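Local coordinates for YchF GTP-binding protein (Schizosaccharomyces pombe, PDB 1NI3), which hydrolyses ATP, and GTP less efficiently, and acts as a negative regulator of the G2/M transition of the cell cycle, at residues A[155-160]-A[192-197]. Residues are numbered along the deposited sequence; the frame is centred on the assembly and turned at random.
Sequences DAEFVE and VYQYLT
Y193 and E160 meet across the two helices because each first torsion sets its CG trans to the backbone N, at -170° in Y193 and -176° in E160. The tyrosine ring is thereby swung out against 155-160, while the glutamate, bent at its second torsion, folds its carboxylate back over one ring face. OE2 of E160 lies 3.3 Å from CE1 of Y193, and the carboxylate and ring planes are only 16° apart, so the two flat groups are nearly parallel; no hydrogen bond joins them. On the other ring face rests CG2 of T197, displaced toward the rim, and the OG1 of that threonine bonds back to the Y193 carbonyl O at 2.6 Å, from above the carbonyl plane. That oxygen also accepts the T197 amide. The ring edge lies against V159, whose CG1 is 3.6 Å from CD1 of Y193, and approaches the carbonyl O of A156, which already takes the amide of E160. An alanine in place of Y193 removes the ring between E160 and T197, which would probably leave the carboxylate of E160 freer to turn and V159 without its contact to the ring edge, though CB would still meet CG1 of V159. Deeper in, the second branch of V159, CG2, packs on CD1 of L196 at 3.6 Å and more loosely on CG1 of V192. The same L196 methyl touches CB of D155, whose carboxylate turns to the backbone amides of L222 and T223. The contact joins helices 140-168 and 179-199, an antiparallel hairpin in the OBG-type G region with local axes 9.3 Å apart, and D155 ties it to the chain between helix 210-217 and strand 227-232 of the main sheet.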
ATOM      1  N   ASP A 155       1.162 -18.680   7.747  1.00 42.63           N
ATOM      2  CA  ASP A 155      -0.282 -18.748   7.589  1.00 44.58           C
ATOM      3  C   ASP A 155      -0.794 -20.169   7.685  1.00 44.59           C
ATOM      4  O   ASP A 155      -1.859 -20.418   8.247  1.00 44.44           O
ATOM      5  CB  ASP A 155      -0.711 -18.135   6.261  1.00 45.94           C
ATOM      6  CG  ASP A 155      -0.477 -16.645   6.219  1.00 45.76           C
ATOM      7  OD1 ASP A 155      -0.951 -15.942   7.131  1.00 46.45           O
ATOM      8  OD2 ASP A 155       0.182 -16.182   5.273  1.00 45.29           O
ATOM      9  N   ALA A 156      -0.028 -21.099   7.129  1.00 45.55           N
ATOM     10  CA  ALA A 156      -0.388 -22.507   7.151  1.00 44.30           C
ATOM     11  C   ALA A 156      -0.481 -22.973   8.585  1.00 45.15           C
ATOM     12  O   ALA A 156      -1.476 -23.570   9.002  1.00 44.06           O
ATOM     13  CB  ALA A 156       0.652 -23.313   6.420  1.00 46.12           C
ATOM     14  N   GLU A 157       0.569 -22.694   9.347  1.00 46.81           N
ATOM     15  CA  GLU A 157       0.585 -23.065  10.750  1.00 48.06           C
ATOM     16  C   GLU A 157      -0.565 -22.367  11.462  1.00 48.15           C
ATOM     17  O   GLU A 157      -1.353 -23.023  12.128  1.00 49.48           O
ATOM     18  CB  GLU A 157       1.925 -22.693  11.375  1.00 51.54           C
ATOM     19  CG  GLU A 157       3.021 -23.709  11.037  1.00 58.18           C
ATOM     20  CD  GLU A 157       4.423 -23.201  11.334  1.00 60.79           C
ATOM     21  OE1 GLU A 157       4.601 -22.442  12.316  1.00 63.29           O
ATOM     22  OE2 GLU A 157       5.355 -23.605  10.609  1.00 59.53           O
ATOM     23  N   PHE A 158      -0.686 -21.052  11.302  1.00 48.30           N
ATOM     24  CA  PHE A 158      -1.759 -20.327  11.952  1.00 47.28           C
ATOM     25  C   PHE A 158      -3.100 -20.975  11.710  1.00 47.22           C
ATOM     26  O   PHE A 158      -3.871 -21.184  12.631  1.00 47.25           O
ATOM     27  CB  PHE A 158      -1.827 -18.891  11.458  1.00 48.85           C
ATOM     28  CG  PHE A 158      -2.905 -18.093  12.120  1.00 53.42           C
ATOM     29  CD1 PHE A 158      -2.656 -17.422  13.312  1.00 56.26           C
ATOM     30  CD2 PHE A 158      -4.176 -18.014  11.560  1.00 56.73           C
ATOM     31  CE1 PHE A 158      -3.662 -16.670  13.947  1.00 57.30           C
ATOM     32  CE2 PHE A 158      -5.192 -17.268  12.182  1.00 59.02           C
ATOM     33  CZ  PHE A 158      -4.931 -16.592  13.382  1.00 57.09           C
ATOM     34  N   VAL A 159      -3.382 -21.276  10.453  1.00 49.41           N
ATOM     35  CA  VAL A 159      -4.645 -21.904  10.104  1.00 52.42           C
ATOM     36  C   VAL A 159      -4.758 -23.232  10.840  1.00 53.96           C
ATOM     37  O   VAL A 159      -5.728 -23.477  11.562  1.00 54.20           O
ATOM     38  CB  VAL A 159      -4.745 -22.149   8.588  1.00 52.64           C
ATOM     39  CG1 VAL A 159      -6.006 -22.924   8.263  1.00 50.89           C
ATOM     40  CG2 VAL A 159      -4.738 -20.811   7.864  1.00 53.86           C
ATOM     41  N   GLU A 160      -3.754 -24.084  10.651  1.00 55.48           N
ATOM     42  CA  GLU A 160      -3.698 -25.402  11.294  1.00 57.62           C
ATOM     43  C   GLU A 160      -4.160 -25.297  12.752  1.00 55.87           C
ATOM     44  O   GLU A 160      -5.089 -25.993  13.172  1.00 54.09           O
ATOM     45  CB  GLU A 160      -2.260 -25.934  11.231  1.00 64.02           C
ATOM     46  CG  GLU A 160      -2.042 -27.355  11.781  1.00 68.04           C
ATOM     47  CD  GLU A 160      -2.685 -28.437  10.931  1.00 71.53           C
ATOM     48  OE1 GLU A 160      -2.221 -29.597  11.013  1.00 72.13           O
ATOM     49  OE2 GLU A 160      -3.666 -28.140  10.205  1.00 71.40           O
ATOM     50  N   VAL A 192      -8.970 -22.855   3.050  1.00 50.87           N
ATOM     51  CA  VAL A 192      -7.906 -21.866   3.233  1.00 48.06           C
ATOM     52  C   VAL A 192      -6.592 -22.610   3.465  1.00 50.16           C
ATOM     53  O   VAL A 192      -5.553 -22.234   2.916  1.00 51.21           O
ATOM     54  CB  VAL A 192      -8.175 -20.971   4.447  1.00 44.30           C
ATOM     55  CG1 VAL A 192      -6.989 -20.073   4.699  1.00 40.99           C
ATOM     56  CG2 VAL A 192      -9.422 -20.149   4.199  1.00 43.48           C
ATOM     57  N   TYR A 193      -6.646 -23.657   4.287  1.00 50.52           N
ATOM     58  CA  TYR A 193      -5.471 -24.456   4.587  1.00 52.01           C
ATOM     59  C   TYR A 193      -5.092 -25.186   3.310  1.00 54.23           C
ATOM     60  O   TYR A 193      -3.964 -25.079   2.827  1.00 56.60           O
ATOM     61  CB  TYR A 193      -5.789 -25.470   5.676  1.00 53.29           C
ATOM     62  CG  TYR A 193      -4.560 -26.170   6.201  1.00 57.55           C
ATOM     63  CD1 TYR A 193      -3.770 -25.590   7.195  1.00 57.14           C
ATOM     64  CD2 TYR A 193      -4.170 -27.402   5.687  1.00 59.34           C
ATOM     65  CE1 TYR A 193      -2.623 -26.227   7.668  1.00 58.23           C
ATOM     66  CE2 TYR A 193      -3.029 -28.050   6.144  1.00 59.68           C
ATOM     67  CZ  TYR A 193      -2.259 -27.459   7.133  1.00 59.63           C
ATOM     68  OH  TYR A 193      -1.135 -28.109   7.585  1.00 59.64           O
ATOM     69  N   GLN A 194      -6.050 -25.937   2.778  1.00 56.33           N
ATOM     70  CA  GLN A 194      -5.877 -26.676   1.531  1.00 59.54           C
ATOM     71  C   GLN A 194      -5.068 -25.834   0.546  1.00 58.91           C
ATOM     72  O   GLN A 194      -4.077 -26.297  -0.006  1.00 58.97           O
ATOM     73  CB  GLN A 194      -7.253 -26.968   0.925  1.00 66.99           C
ATOM     74  CG  GLN A 194      -7.786 -28.378   1.137  1.00 75.15           C
ATOM     75  CD  GLN A 194      -7.342 -29.325   0.034  1.00 80.76           C
ATOM     76  OE1 GLN A 194      -7.676 -29.129  -1.139  1.00 82.95           O
ATOM     77  NE2 GLN A 194      -6.588 -30.355   0.402  1.00 83.83           N
ATOM     78  N   TYR A 195      -5.509 -24.594   0.336  1.00 57.68           N
ATOM     79  CA  TYR A 195      -4.853 -23.676  -0.594  1.00 55.35           C
ATOM     80  C   TYR A 195      -3.415 -23.425  -0.172  1.00 54.69           C
ATOM     81  O   TYR A 195      -2.481 -23.728  -0.910  1.00 54.58           O
ATOM     82  CB  TYR A 195      -5.610 -22.333  -0.653  1.00 54.39           C
ATOM     83  CG  TYR A 195      -5.392 -21.515  -1.922  1.00 53.91           C
ATOM     84  CD1 TYR A 195      -6.240 -21.658  -3.022  1.00 53.24           C
ATOM     85  CD2 TYR A 195      -4.322 -20.614  -2.031  1.00 53.94           C
ATOM     86  CE1 TYR A 195      -6.029 -20.930  -4.203  1.00 52.43           C
ATOM     87  CE2 TYR A 195      -4.108 -19.878  -3.207  1.00 52.88           C
ATOM     88  CZ  TYR A 195      -4.964 -20.047  -4.287  1.00 52.51           C
ATOM     89  OH  TYR A 195      -4.740 -19.356  -5.459  1.00 51.05           O
ATOM     90  N   LEU A 196      -3.248 -22.872   1.024  1.00 55.28           N
ATOM     91  CA  LEU A 196      -1.929 -22.548   1.557  1.00 55.52           C
ATOM     92  C   LEU A 196      -0.946 -23.705   1.467  1.00 56.53           C
ATOM     93  O   LEU A 196       0.262 -23.500   1.324  1.00 57.11           O
ATOM     94  CB  LEU A 196      -2.047 -22.117   3.013  1.00 54.46           C
ATOM     95  CG  LEU A 196      -2.841 -20.831   3.201  1.00 54.95           C
ATOM     96  CD1 LEU A 196      -3.010 -20.563   4.680  1.00 56.62           C
ATOM     97  CD2 LEU A 196      -2.125 -19.675   2.515  1.00 52.43           C
ATOM     98  N   THR A 197      -1.463 -24.921   1.536  1.00 56.84           N
ATOM     99  CA  THR A 197      -0.607 -26.084   1.484  1.00 57.49           C
ATOM    100  C   THR A 197      -0.577 -26.803   0.136  1.00 59.10           C
ATOM    101  O   THR A 197       0.494 -27.017  -0.430  1.00 60.07           O
ATOM    102  CB  THR A 197      -1.002 -27.049   2.595  1.00 55.21           C
ATOM    103  OG1 THR A 197      -2.427 -27.223   2.602  1.00 54.76           O
ATOM    104  CG2 THR A 197      -0.574 -26.490   3.931  1.00 57.32           C
TER